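Local atomic coordinates of nickel-dependent hydrogenase large subunit (Allochromatium vinosum, PDB entry 3MYR), a protein that oxidises molecular hydrogen at a nickel-iron centre as the large subunit of a two-subunit hydrogenase, probably recycling hydrogen made by nitrogenase. Residues V316-T321 and V480-A485; V73-D78 and H492-E497; T65-I70 and E484-A489. One frame throughout, in Å; residues are numbered along the deposited sequence.

Contact 1: residues V316-T321 and V480-A485. With NFV (Ni-Fe oxidized active center), chain N.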
ATOM      1  N   VAL B 316      24.012   9.042  -8.032  1.00 32.19           N
ATOM      2  CA  VAL B 316      23.259   7.886  -8.402  1.00 29.91           C
ATOM      3  C   VAL B 316      22.947   8.026  -9.872  1.00 30.98           C
ATOM      4  O   VAL B 316      22.498   9.079 -10.318  1.00 29.28           O
ATOM      5  CB  VAL B 316      21.977   7.768  -7.532  1.00 29.41           C
ATOM      6  CG1 VAL B 316      21.129   6.568  -7.995  1.00 27.92           C
ATOM      7  CG2 VAL B 316      22.389   7.548  -6.041  1.00 27.01           C
ATOM      8  N   ASP B 317      23.223   6.953 -10.610  1.00 30.93           N
ATOM      9  CA  ASP B 317      22.921   6.838 -12.027  1.00 31.14           C
ATOM     10  C   ASP B 317      22.003   5.592 -12.230  1.00 32.07           C
ATOM     11  O   ASP B 317      22.395   4.401 -11.977  1.00 30.50           O
ATOM     12  CB  ASP B 317      24.270   6.708 -12.775  1.00 32.87           C
ATOM     13  CG  ASP B 317      24.117   6.616 -14.326  1.00 36.78           C
ATOM     14  OD1 ASP B 317      25.174   6.643 -15.009  1.00 44.29           O
ATOM     15  OD2 ASP B 317      22.990   6.397 -14.855  1.00 37.27           O
ATOM     16  N   LEU B 318      20.760   5.888 -12.602  1.00 30.26           N
ATOM     17  CA  LEU B 318      19.727   4.880 -12.837  1.00 30.16           C
ATOM     18  C   LEU B 318      19.941   3.999 -14.060  1.00 31.11           C
ATOM     19  O   LEU B 318      19.299   2.934 -14.232  1.00 29.35           O
ATOM     20  CB  LEU B 318      18.357   5.561 -12.850  1.00 29.24           C
ATOM     21  CG  LEU B 318      18.246   6.007 -11.394  1.00 35.02           C
ATOM     22  CD1 LEU B 318      17.881   7.442 -11.321  1.00 38.22           C
ATOM     23  CD2 LEU B 318      17.297   5.095 -10.645  1.00 33.67           C
ATOM     24  N   GLU B 319      20.883   4.403 -14.899  1.00 30.71           N
ATOM     25  CA  GLU B 319      21.068   3.685 -16.138  1.00 34.05           C
ATOM     26  C   GLU B 319      22.383   2.941 -16.330  1.00 34.85           C
ATOM     27  O   GLU B 319      22.482   2.165 -17.261  1.00 36.27           O
ATOM     28  CB  GLU B 319      20.825   4.603 -17.311  1.00 32.93           C
ATOM     29  CG  GLU B 319      19.403   5.196 -17.171  1.00 39.83           C
ATOM     30  CD  GLU B 319      18.926   5.816 -18.420  1.00 47.83           C
ATOM     31  OE1 GLU B 319      18.037   5.257 -19.115  1.00 48.19           O
ATOM     32  OE2 GLU B 319      19.490   6.872 -18.726  1.00 56.28           O
ATOM     33  N   ALA B 320      23.357   3.175 -15.448  1.00 34.57           N
ATOM     34  CA  ALA B 320      24.640   2.501 -15.468  1.00 33.47           C
ATOM     35  C   ALA B 320      24.407   1.030 -15.097  1.00 34.64           C
ATOM     36  O   ALA B 320      23.932   0.752 -13.990  1.00 31.61           O
ATOM     37  CB  ALA B 320      25.586   3.162 -14.451  1.00 32.59           C
ATOM     38  N   THR B 321      24.787   0.097 -15.996  1.00 35.45           N
ATOM     39  CA  THR B 321      24.385  -1.302 -15.878  1.00 35.88           C
ATOM     40  C   THR B 321      25.199  -2.001 -14.797  1.00 35.32           C
ATOM     41  O   THR B 321      24.791  -3.046 -14.289  1.00 37.14           O
ATOM     42  CB  THR B 321      24.518  -2.085 -17.191  1.00 36.83           C
ATOM     43  OG1 THR B 321      25.889  -2.099 -17.530  1.00 43.83           O
ATOM     44  CG2 THR B 321      23.818  -1.380 -18.368  1.00 37.38           C
ATOM     45  N   VAL B 480      13.363   5.196 -17.600  1.00 24.41           N
ATOM     46  CA  VAL B 480      13.146   4.786 -16.202  1.00 24.25           C
ATOM     47  C   VAL B 480      12.293   5.825 -15.519  1.00 24.48           C
ATOM     48  O   VAL B 480      12.469   7.044 -15.740  1.00 25.10           O
ATOM     49  CB  VAL B 480      14.500   4.564 -15.499  1.00 26.83           C
ATOM     50  CG1 VAL B 480      15.425   5.779 -15.702  1.00 30.78           C
ATOM     51  CG2 VAL B 480      14.323   4.210 -14.026  1.00 26.76           C
ATOM     52  N   GLY B 481      11.291   5.353 -14.789  1.00 21.21           N
ATOM     53  CA  GLY B 481      10.416   6.227 -13.986  1.00 23.30           C
ATOM     54  C   GLY B 481      10.835   6.084 -12.542  1.00 23.76           C
ATOM     55  O   GLY B 481      10.896   4.965 -12.029  1.00 22.66           O
ATOM     56  N   ILE B 482      11.266   7.180 -11.939  1.00 26.20           N
ATOM     57  CA  ILE B 482      11.704   7.128 -10.546  1.00 29.37           C
ATOM     58  C   ILE B 482      10.716   7.849  -9.659  1.00 29.53           C
ATOM     59  O   ILE B 482       9.912   8.697 -10.099  1.00 30.42           O
ATOM     60  CB  ILE B 482      13.160   7.694 -10.315  1.00 30.52           C
ATOM     61  CG1 ILE B 482      13.280   9.124 -10.780  1.00 32.21           C
ATOM     62  CG2 ILE B 482      14.150   6.935 -11.089  1.00 34.59           C
ATOM     63  CD1 ILE B 482      12.840  10.237  -9.676  1.00 35.57           C
ATOM     64  N   MET B 483      10.729   7.484  -8.393  1.00 28.80           N
ATOM     65  CA  MET B 483       9.834   8.133  -7.447  1.00 27.24           C
ATOM     66  C   MET B 483      10.388   7.839  -6.048  1.00 26.42           C
ATOM     67  O   MET B 483      11.090   6.837  -5.871  1.00 27.15           O
ATOM     68  CB  MET B 483       8.447   7.557  -7.595  1.00 27.78           C
ATOM     69  CG  MET B 483       7.754   7.510  -6.265  1.00 35.66           C
ATOM     70  SD  MET B 483       6.071   7.652  -6.606  1.00 46.95           S
ATOM     71  CE  MET B 483       5.537   8.807  -5.351  1.00 30.56           C
ATOM     72  N   GLU B 484      10.113   8.705  -5.082  1.00 23.99           N
ATOM     73  CA  GLU B 484      10.386   8.377  -3.677  1.00 24.33           C
ATOM     74  C   GLU B 484       9.017   8.007  -3.148  1.00 22.65           C
ATOM     75  O   GLU B 484       8.173   8.878  -2.975  1.00 24.20           O
ATOM     76  CB  GLU B 484      10.955   9.592  -2.920  1.00 22.84           C
ATOM     77  CG  GLU B 484      12.524   9.808  -3.063  1.00 23.73           C
ATOM     78  CD  GLU B 484      13.413   8.652  -2.468  1.00 25.86           C
ATOM     79  OE1 GLU B 484      13.031   7.955  -1.460  1.00 26.46           O
ATOM     80  OE2 GLU B 484      14.530   8.467  -3.015  1.00 28.97           O
ATOM     81  N   ALA B 485       8.753   6.714  -3.020  1.00 19.21           N
ATOM     82  CA  ALA B 485       7.462   6.236  -2.504  1.00 18.71           C
ATOM     83  C   ALA B 485       7.560   6.322  -0.957  1.00 17.87           C
ATOM     84  O   ALA B 485       8.667   6.456  -0.433  1.00 17.32           O
ATOM     85  CB  ALA B 485       7.247   4.779  -2.961  1.00 16.18           C
TER
HETATM   86 FE   NFV N2005       5.223   0.366  -1.903  1.00 16.26          FE
HETATM   87 NI   NFV N2005       2.917  -1.361  -1.020  1.00 22.31          NI
HETATM   88  C1  NFV N2005       6.003   0.926  -3.151  1.00 19.51           C
HETATM   89  O1  NFV N2005       6.649   1.411  -4.090  1.00 13.88           O
HETATM   90  C2  NFV N2005       5.578   2.005  -0.997  1.00 13.93           C
HETATM   91  N2  NFV N2005       5.798   3.037  -0.458  1.00 15.96           N
HETATM   92  C3  NFV N2005       6.761  -0.456  -1.188  1.00 20.92           C
HETATM   93  N3  NFV N2005       7.713  -0.988  -0.762  1.00 16.89           N
HETATM   94  O4  NFV N2005       4.236  -0.234  -0.287  1.00 19.96           O

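Contact 2: residues V73-D78 and H492-E497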
ATOM      1  N   VAL B  73       3.967   6.051 -15.334  1.00 19.25           N
ATOM      2  CA  VAL B  73       3.723   7.066 -16.418  1.00 18.58           C
ATOM      3  C   VAL B  73       5.045   7.845 -16.552  1.00 18.89           C
ATOM      4  O   VAL B  73       5.396   8.286 -17.652  1.00 22.29           O
ATOM      5  CB  VAL B  73       2.532   8.044 -16.107  1.00 17.84           C
ATOM      6  CG1 VAL B  73       1.164   7.285 -16.127  1.00 17.59           C
ATOM      7  CG2 VAL B  73       2.730   8.695 -14.752  1.00 16.65           C
ATOM      8  N   ARG B  74       5.771   8.044 -15.457  1.00 18.56           N
ATOM      9  CA  ARG B  74       7.101   8.706 -15.554  1.00 18.67           C
ATOM     10  C   ARG B  74       8.101   7.868 -16.392  1.00 19.97           C
ATOM     11  O   ARG B  74       8.956   8.443 -17.082  1.00 18.78           O
ATOM     12  CB  ARG B  74       7.734   8.914 -14.181  1.00 19.54           C
ATOM     13  CG  ARG B  74       7.164  10.108 -13.421  1.00 20.22           C
ATOM     14  CD  ARG B  74       7.780  10.247 -12.029  1.00 20.23           C
ATOM     15  NE  ARG B  74       7.232  11.409 -11.298  1.00 16.89           N
ATOM     16  CZ  ARG B  74       7.542  11.716 -10.040  1.00 21.03           C
ATOM     17  NH1 ARG B  74       8.372  10.942  -9.368  1.00 18.98           N
ATOM     18  NH2 ARG B  74       6.984  12.773  -9.427  1.00 19.33           N
ATOM     19  N   ALA B  75       7.986   6.526 -16.326  1.00 19.32           N
ATOM     20  CA  ALA B  75       8.904   5.660 -17.087  1.00 20.25           C
ATOM     21  C   ALA B  75       8.623   5.842 -18.555  1.00 22.17           C
ATOM     22  O   ALA B  75       9.571   5.973 -19.377  1.00 22.71           O
ATOM     23  CB  ALA B  75       8.702   4.126 -16.691  1.00 18.60           C
ATOM     24  N   VAL B  76       7.330   5.815 -18.902  1.00 20.15           N
ATOM     25  CA  VAL B  76       6.912   6.072 -20.282  1.00 20.80           C
ATOM     26  C   VAL B  76       7.284   7.495 -20.798  1.00 22.60           C
ATOM     27  O   VAL B  76       7.837   7.638 -21.904  1.00 22.31           O
ATOM     28  CB  VAL B  76       5.425   5.764 -20.561  1.00 22.11           C
ATOM     29  CG1 VAL B  76       5.164   5.927 -22.098  1.00 19.37           C
ATOM     30  CG2 VAL B  76       5.078   4.286 -20.109  1.00 20.64           C
ATOM     31  N   GLU B  77       7.023   8.510 -19.969  1.00 22.01           N
ATOM     32  CA  GLU B  77       7.415   9.865 -20.270  1.00 22.15           C
ATOM     33  C   GLU B  77       8.954   9.962 -20.433  1.00 24.12           C
ATOM     34  O   GLU B  77       9.434  10.627 -21.352  1.00 22.61           O
ATOM     35  CB  GLU B  77       6.927  10.779 -19.147  1.00 23.07           C
ATOM     36  CG  GLU B  77       5.364  10.986 -19.201  1.00 20.88           C
ATOM     37  CD  GLU B  77       4.720  11.253 -17.849  1.00 22.59           C
ATOM     38  OE1 GLU B  77       5.461  11.547 -16.847  1.00 21.64           O
ATOM     39  OE2 GLU B  77       3.453  11.220 -17.827  1.00 24.80           O
ATOM     40  N   ASP B  78       9.710   9.224 -19.620  1.00 22.08           N
ATOM     41  CA  ASP B  78      11.172   9.232 -19.761  1.00 23.54           C
ATOM     42  C   ASP B  78      11.566   8.591 -21.093  1.00 24.26           C
ATOM     43  O   ASP B  78      12.418   9.141 -21.802  1.00 24.74           O
ATOM     44  CB  ASP B  78      11.851   8.505 -18.570  1.00 23.01           C
ATOM     45  CG  ASP B  78      13.362   8.661 -18.581  1.00 27.21           C
ATOM     46  OD1 ASP B  78      13.799   9.802 -18.410  1.00 31.43           O
ATOM     47  OD2 ASP B  78      14.139   7.684 -18.799  1.00 27.40           O
ATOM     48  N   HIS B 492      10.819   2.073 -12.180  1.00 17.25           N
ATOM     49  CA  HIS B 492      10.279   1.172 -13.154  1.00 19.37           C
ATOM     50  C   HIS B 492      11.151   1.371 -14.378  1.00 22.13           C
ATOM     51  O   HIS B 492      11.231   2.491 -14.891  1.00 20.36           O
ATOM     52  CB  HIS B 492       8.851   1.531 -13.522  1.00 17.88           C
ATOM     53  CG  HIS B 492       7.850   1.220 -12.443  1.00 19.22           C
ATOM     54  ND1 HIS B 492       6.501   1.193 -12.678  1.00 18.86           N
ATOM     55  CD2 HIS B 492       8.012   0.877 -11.139  1.00 19.02           C
ATOM     56  CE1 HIS B 492       5.863   0.878 -11.562  1.00 20.05           C
ATOM     57  NE2 HIS B 492       6.762   0.636 -10.626  1.00 19.04           N
ATOM     58  N   TRP B 493      11.791   0.295 -14.855  1.00 20.90           N
ATOM     59  CA  TRP B 493      12.585   0.427 -16.084  1.00 22.28           C
ATOM     60  C   TRP B 493      11.784  -0.210 -17.221  1.00 23.12           C
ATOM     61  O   TRP B 493      11.380  -1.375 -17.106  1.00 24.28           O
ATOM     62  CB  TRP B 493      13.897  -0.320 -15.902  1.00 21.52           C
ATOM     63  CG  TRP B 493      14.912   0.430 -15.101  1.00 19.50           C
ATOM     64  CD1 TRP B 493      16.029   1.066 -15.604  1.00 25.62           C
ATOM     65  CD2 TRP B 493      15.005   0.525 -13.665  1.00 19.84           C
ATOM     66  NE1 TRP B 493      16.773   1.575 -14.574  1.00 25.34           N
ATOM     67  CE2 TRP B 493      16.160   1.282 -13.380  1.00 21.65           C
ATOM     68  CE3 TRP B 493      14.145   0.148 -12.588  1.00 21.71           C
ATOM     69  CZ2 TRP B 493      16.551   1.592 -12.070  1.00 23.34           C
ATOM     70  CZ3 TRP B 493      14.531   0.430 -11.291  1.00 19.56           C
ATOM     71  CH2 TRP B 493      15.725   1.162 -11.030  1.00 20.99           C
ATOM     72  N   ILE B 494      11.533   0.533 -18.290  1.00 23.23           N
ATOM     73  CA  ILE B 494      10.709  -0.020 -19.400  1.00 22.96           C
ATOM     74  C   ILE B 494      11.528  -0.053 -20.693  1.00 22.05           C
ATOM     75  O   ILE B 494      12.286   0.872 -20.990  1.00 22.12           O
ATOM     76  CB  ILE B 494       9.432   0.776 -19.626  1.00 22.82           C
ATOM     77  CG1 ILE B 494       8.542   0.123 -20.691  1.00 21.95           C
ATOM     78  CG2 ILE B 494       9.760   2.246 -20.032  1.00 21.90           C
ATOM     79  CD1 ILE B 494       7.120   0.822 -20.803  1.00 20.71           C
ATOM     80  N   VAL B 495      11.306  -1.082 -21.489  1.00 22.94           N
ATOM     81  CA  VAL B 495      11.881  -1.122 -22.802  1.00 23.17           C
ATOM     82  C   VAL B 495      10.751  -1.316 -23.761  1.00 23.42           C
ATOM     83  O   VAL B 495       9.949  -2.273 -23.609  1.00 24.22           O
ATOM     84  CB  VAL B 495      12.910  -2.317 -22.921  1.00 22.56           C
ATOM     85  CG1 VAL B 495      13.443  -2.478 -24.330  1.00 23.55           C
ATOM     86  CG2 VAL B 495      14.029  -2.140 -21.889  1.00 23.31           C
ATOM     87  N   ILE B 496      10.700  -0.446 -24.763  1.00 23.98           N
ATOM     88  CA  ILE B 496       9.580  -0.436 -25.712  1.00 24.62           C
ATOM     89  C   ILE B 496      10.040  -0.819 -27.100  1.00 26.18           C
ATOM     90  O   ILE B 496      11.042  -0.278 -27.617  1.00 28.48           O
ATOM     91  CB  ILE B 496       8.876   0.950 -25.827  1.00 24.36           C
ATOM     92  CG1 ILE B 496       8.227   1.367 -24.481  1.00 23.13           C
ATOM     93  CG2 ILE B 496       7.814   0.917 -26.916  1.00 21.44           C
ATOM     94  CD1 ILE B 496       7.984   2.882 -24.414  1.00 23.62           C
ATOM     95  N   GLU B 497       9.335  -1.749 -27.720  1.00 25.77           N
ATOM     96  CA  GLU B 497       9.648  -2.091 -29.112  1.00 28.41           C
ATOM     97  C   GLU B 497       8.370  -2.105 -29.923  1.00 27.86           C
ATOM     98  O   GLU B 497       7.403  -2.784 -29.576  1.00 28.25           O
ATOM     99  CB  GLU B 497      10.390  -3.455 -29.242  1.00 29.37           C
ATOM    100  CG  GLU B 497      11.653  -3.505 -28.376  1.00 35.35           C
ATOM    101  CD  GLU B 497      12.462  -4.842 -28.500  1.00 49.04           C
ATOM    102  OE1 GLU B 497      11.884  -5.859 -28.925  1.00 49.64           O
ATOM    103  OE2 GLU B 497      13.653  -4.894 -28.081  1.00 51.90           O
TER

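Contact 3: residues T65-I70 and E484-A489. With NFV (Ni-Fe oxidized active center), chain N.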
ATOM      1  N   THR B  65      -0.939   2.884  -2.720  1.00 23.08           N
ATOM      2  CA  THR B  65      -1.644   3.112  -3.966  1.00 22.40           C
ATOM      3  C   THR B  65      -1.027   4.426  -4.550  1.00 24.32           C
ATOM      4  O   THR B  65      -0.235   5.064  -3.839  1.00 25.29           O
ATOM      5  CB  THR B  65      -3.147   3.250  -3.730  1.00 21.77           C
ATOM      6  OG1 THR B  65      -3.771   3.309  -5.014  1.00 23.72           O
ATOM      7  CG2 THR B  65      -3.468   4.485  -2.925  1.00 19.88           C
ATOM      8  N   LEU B  66      -1.277   4.711  -5.824  1.00 20.07           N
ATOM      9  CA  LEU B  66      -0.700   5.866  -6.535  1.00 21.60           C
ATOM     10  C   LEU B  66       0.771   5.680  -6.954  1.00 21.28           C
ATOM     11  O   LEU B  66       1.153   6.042  -8.067  1.00 18.91           O
ATOM     12  CB  LEU B  66      -0.994   7.217  -5.781  1.00 22.18           C
ATOM     13  CG  LEU B  66      -0.196   8.465  -6.226  1.00 25.26           C
ATOM     14  CD1 LEU B  66      -0.992   9.680  -6.024  1.00 26.03           C
ATOM     15  CD2 LEU B  66       1.114   8.557  -5.428  1.00 23.80           C
ATOM     16  N   VAL B  67       1.635   5.142  -6.084  1.00 19.56           N
ATOM     17  CA  VAL B  67       3.077   5.349  -6.367  1.00 20.36           C
ATOM     18  C   VAL B  67       3.584   4.559  -7.580  1.00 20.38           C
ATOM     19  O   VAL B  67       4.429   5.077  -8.309  1.00 20.56           O
ATOM     20  CB  VAL B  67       4.024   5.013  -5.146  1.00 23.80           C
ATOM     21  CG1 VAL B  67       3.552   5.832  -3.902  1.00 16.72           C
ATOM     22  CG2 VAL B  67       4.007   3.498  -4.895  1.00 17.48           C
ATOM     23  N   HIS B  68       3.030   3.366  -7.844  1.00 17.01           N
ATOM     24  CA  HIS B  68       3.421   2.682  -9.066  1.00 17.82           C
ATOM     25  C   HIS B  68       2.767   3.297 -10.309  1.00 19.23           C
ATOM     26  O   HIS B  68       3.297   3.110 -11.374  1.00 21.48           O
ATOM     27  CB  HIS B  68       3.105   1.177  -8.976  1.00 16.89           C
ATOM     28  CG  HIS B  68       3.933   0.471  -7.928  1.00 18.08           C
ATOM     29  ND1 HIS B  68       5.248   0.148  -8.117  1.00 20.48           N
ATOM     30  CD2 HIS B  68       3.621   0.028  -6.683  1.00 16.73           C
ATOM     31  CE1 HIS B  68       5.738  -0.419  -7.018  1.00 19.05           C
ATOM     32  NE2 HIS B  68       4.764  -0.514  -6.134  1.00 17.92           N
ATOM     33  N   GLY B  69       1.548   3.869 -10.195  1.00 17.00           N
ATOM     34  CA  GLY B  69       0.977   4.614 -11.287  1.00 17.01           C
ATOM     35  C   GLY B  69       1.933   5.746 -11.655  1.00 18.95           C
ATOM     36  O   GLY B  69       2.223   5.962 -12.812  1.00 21.61           O
ATOM     37  N   ILE B  70       2.369   6.523 -10.682  1.00 18.73           N
ATOM     38  CA  ILE B  70       3.278   7.614 -10.947  1.00 20.81           C
ATOM     39  C   ILE B  70       4.620   7.145 -11.568  1.00 21.48           C
ATOM     40  O   ILE B  70       5.075   7.708 -12.563  1.00 20.41           O
ATOM     41  CB  ILE B  70       3.480   8.471  -9.640  1.00 22.62           C
ATOM     42  CG1 ILE B  70       2.260   9.410  -9.572  1.00 25.57           C
ATOM     43  CG2 ILE B  70       4.788   9.334  -9.773  1.00 17.52           C
ATOM     44  CD1 ILE B  70       2.154  10.026  -8.363  1.00 37.45           C
ATOM     45  N   GLU B 484      10.113   8.705  -5.082  1.00 23.99           N
ATOM     46  CA  GLU B 484      10.386   8.377  -3.677  1.00 24.33           C
ATOM     47  C   GLU B 484       9.017   8.007  -3.148  1.00 22.65           C
ATOM     48  O   GLU B 484       8.173   8.878  -2.975  1.00 24.20           O
ATOM     49  CB  GLU B 484      10.955   9.592  -2.920  1.00 22.84           C
ATOM     50  CG  GLU B 484      12.524   9.808  -3.063  1.00 23.73           C
ATOM     51  CD  GLU B 484      13.413   8.652  -2.468  1.00 25.86           C
ATOM     52  OE1 GLU B 484      13.031   7.955  -1.460  1.00 26.46           O
ATOM     53  OE2 GLU B 484      14.530   8.467  -3.015  1.00 28.97           O
ATOM     54  N   ALA B 485       8.753   6.714  -3.020  1.00 19.21           N
ATOM     55  CA  ALA B 485       7.462   6.236  -2.504  1.00 18.71           C
ATOM     56  C   ALA B 485       7.560   6.322  -0.957  1.00 17.87           C
ATOM     57  O   ALA B 485       8.667   6.456  -0.433  1.00 17.32           O
ATOM     58  CB  ALA B 485       7.247   4.779  -2.961  1.00 16.18           C
ATOM     59  N   PRO B 486       6.424   6.339  -0.231  1.00 18.82           N
ATOM     60  CA  PRO B 486       6.571   6.352   1.256  1.00 19.50           C
ATOM     61  C   PRO B 486       7.561   5.337   1.877  1.00 19.25           C
ATOM     62  O   PRO B 486       8.147   5.636   2.906  1.00 21.33           O
ATOM     63  CB  PRO B 486       5.138   6.051   1.768  1.00 17.85           C
ATOM     64  CG  PRO B 486       4.282   6.629   0.655  1.00 19.70           C
ATOM     65  CD  PRO B 486       4.995   6.254  -0.648  1.00 17.02           C
ATOM     66  N   ARG B 487       7.758   4.168   1.254  1.00 20.33           N
ATOM     67  CA  ARG B 487       8.731   3.214   1.768  1.00 19.25           C
ATOM     68  C   ARG B 487      10.140   3.372   1.205  1.00 20.74           C
ATOM     69  O   ARG B 487      11.051   2.770   1.719  1.00 20.53           O
ATOM     70  CB  ARG B 487       8.211   1.779   1.657  1.00 17.44           C
ATOM     71  CG  ARG B 487       7.025   1.563   2.587  1.00 19.02           C
ATOM     72  CD  ARG B 487       6.085   0.409   2.143  1.00 14.56           C
ATOM     73  NE  ARG B 487       4.898   0.465   3.026  1.00 19.92           N
ATOM     74  CZ  ARG B 487       3.868   1.318   2.898  1.00 23.23           C
ATOM     75  NH1 ARG B 487       3.726   2.227   1.904  1.00 23.98           N
ATOM     76  NH2 ARG B 487       3.025   1.365   3.853  1.00 18.65           N
ATOM     77  N   GLY B 488      10.337   4.243   0.216  1.00 18.43           N
ATOM     78  CA  GLY B 488      11.685   4.573  -0.247  1.00 17.57           C
ATOM     79  C   GLY B 488      11.733   4.590  -1.801  1.00 20.70           C
ATOM     80  O   GLY B 488      10.684   4.652  -2.487  1.00 18.57           O
ATOM     81  N   ALA B 489      12.941   4.471  -2.348  1.00 20.75           N
ATOM     82  CA  ALA B 489      13.217   4.719  -3.747  1.00 21.79           C
ATOM     83  C   ALA B 489      12.589   3.642  -4.620  1.00 22.02           C
ATOM     84  O   ALA B 489      12.909   2.480  -4.424  1.00 20.27           O
ATOM     85  CB  ALA B 489      14.753   4.677  -3.971  1.00 19.92           C
TER
HETATM   86 FE   NFV N2005       5.223   0.366  -1.903  1.00 16.26          FE
HETATM   87 NI   NFV N2005       2.917  -1.361  -1.020  1.00 22.31          NI
HETATM   88  C1  NFV N2005       6.003   0.926  -3.151  1.00 19.51           C
HETATM   89  O1  NFV N2005       6.649   1.411  -4.090  1.00 13.88           O
HETATM   90  C2  NFV N2005       5.578   2.005  -0.997  1.00 13.93           C
HETATM   91  N2  NFV N2005       5.798   3.037  -0.458  1.00 15.96           N
HETATM   92  C3  NFV N2005       6.761  -0.456  -1.188  1.00 20.92           C
HETATM   93  N3  NFV N2005       7.713  -0.988  -0.762  1.00 16.89           N
HETATM   94  O4  NFV N2005       4.236  -0.234  -0.287  1.00 19.96           O

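Contact 1: residues V316-T321 and V480-A485
Glu319, which packs against Val480 across the contact, donates a hydrogen bond from its backbone N to Asp317 OD2, 2.9 Å away. This bond comes from above the carboxylate plane, about 36° out of it. The backbone N of Ala320 reaches the same oxygen only weakly, at 3.3 Å. Two peptide groups thus grip one carboxylate atom. The bond two residues on makes this an Asx turn, and it folds the loop where Leu318 faces strand 476-485. Leu318 carries the apolar contact. Its two methyls straddle one methyl of Ile482, with CD2 at 3.7 Å and CD1 at 3.8 Å from Ile482 CG2. The two side chains cross at about a right angle. In Ile482, CG1 stands between the backbone N and the carbonyl carbon (chi1 58°). That leaves CG2 to meet Leu318, while the CD1 branch leads away. Two residues earlier on the strand, Val480 CG1 lies 4.1 Å from Leu318 CB. The same methyl touches Glu319 CG more loosely, at 4.3 Å, on the exposed side. Glu319 OE1 is hydrogen-bonded to Tyr346 OH. At the far end of the strand, Ala485 CB lies 3.4 Å from N2, a cyanide nitrogen of the nickel-iron centre (NFV).

Contact 2: residues V73-D78 and H492-E497
Ala75 is the close point between helix 67-80 and strand 488-497. Its CB sits 3.5 Å from the carbonyl O of His492 and 4.1 Å from His492 CB. Its small methyl lets the helix come this near to the strand backbone. The segment axes approach to 8.0 Å and cross at -45°. Ile494, two residues along the strand, also packs on Ala75. Its CG2 lies 4.0 Å from Ala75 CB and 3.8 Å from Ala75 O. Ile494 has CG1 anti to its backbone N (chi1 -175°). The chain then runs out extended, and CD1 reaches Val76, the next residue of the helix. There the packing is looser: Ile494 CD1 and Val76 CG2 are 4.1 Å apart and the side chains meet at a slant. Further along, the two backbones diverge. Ile496 still points at the helix but does not touch it, and Glu497 is partly exposed. Trp493 leaves the strand on the side away from the helix, and its ring meets Tyr346 edge-to-face. All four residues that do touch are buried, and no hydrogen bond links the two segments. The polar end of His492 is used elsewhere. Its ND1 bonds Tyr504 OH and its NE2 bonds His68 ND1, with the two histidine rings meeting at about 20° between planes. His492 packs on the helix through CB, while its ring lies near the metal sites. The nearest atoms of its side chain lie about 7 Å from the nickel-iron centre and about 8 Å from the magnesium ion. Strand 488-497 is the middle one of a three-stranded antiparallel sheet, and the helix packs on one face of it. Strand 476-485 flanks it on one side and strand 500-507 on the other.

Contact 3: residues T65-I70 and E484-A489
Close by the Val67-Pro486 contact, the guanidinium of Arg487 turns an edge to a cyanide of the nickel-iron centre. NFV C2 lies at that edge in plane, and NFV N2 near the plane. Arg487 NH1 gives N2 a weak bond at 3.2 Å, though fairly straight (165°). The backbone N of Arg487 gives it a shorter one, at 2.8 Å. The ring of His68 meets the carbonyl ligand at a slant, with NE2 3.4 Å from NFV O1. Val67 touches both the turn and the carbonyl ligand. Its CG1 meets the CD corner of the Pro486 ring at 3.6 Å, and its CB lies 3.9 Å from Ala485 CB. With chi1 at -54°, CG1 lies anti to the carbonyl carbon. The other methyl, CG2, stands between backbone N and carbonyl carbon, 3.5 Å from NFV O1. Apolar groups thus wall the diatomic ligands. Ser510 OG also bonds the centre. Arg487 NH2 also makes salt bridges to Asp103 and Asp553, which probably fix how the guanidinium is turned. A leucine in place of Arg487 would probably leave these aspartates without their mate and the cyanide held by the backbone N alone on this side. Pro486 and Arg487 are the middle of a type I turn. It makes a tight beta hairpin of strands 476-485 and 488-497, whose tip abuts the start of helix 67-80, with helix 86-112 alongside.

How the contacts relate
From the N terminus, residues 65-70 and 73-78 come first, both on or leading into helix 67-80. Residues 316-321 follow in a loop, and 480-497 supply the remaining partners on one beta hairpin. Contacts 2 and 3 each close a loop of more than 400 residues, and these two loops cross. Contact 1 closes a shorter loop of 158 residues, lying wholly within that of contact 2. It ends on the same strand as contact 3 and shares Glu484 and Ala485 with it. Arg74 NH1 ties contacts 1 and 2 by a probable hydrogen bond to Ile482 O (2.8 Å). Met483 packs on Val67 and Ile70. Helix 67-80 and the hairpin tip meet beside the nickel-iron centre; loop 316-321 packs farther out.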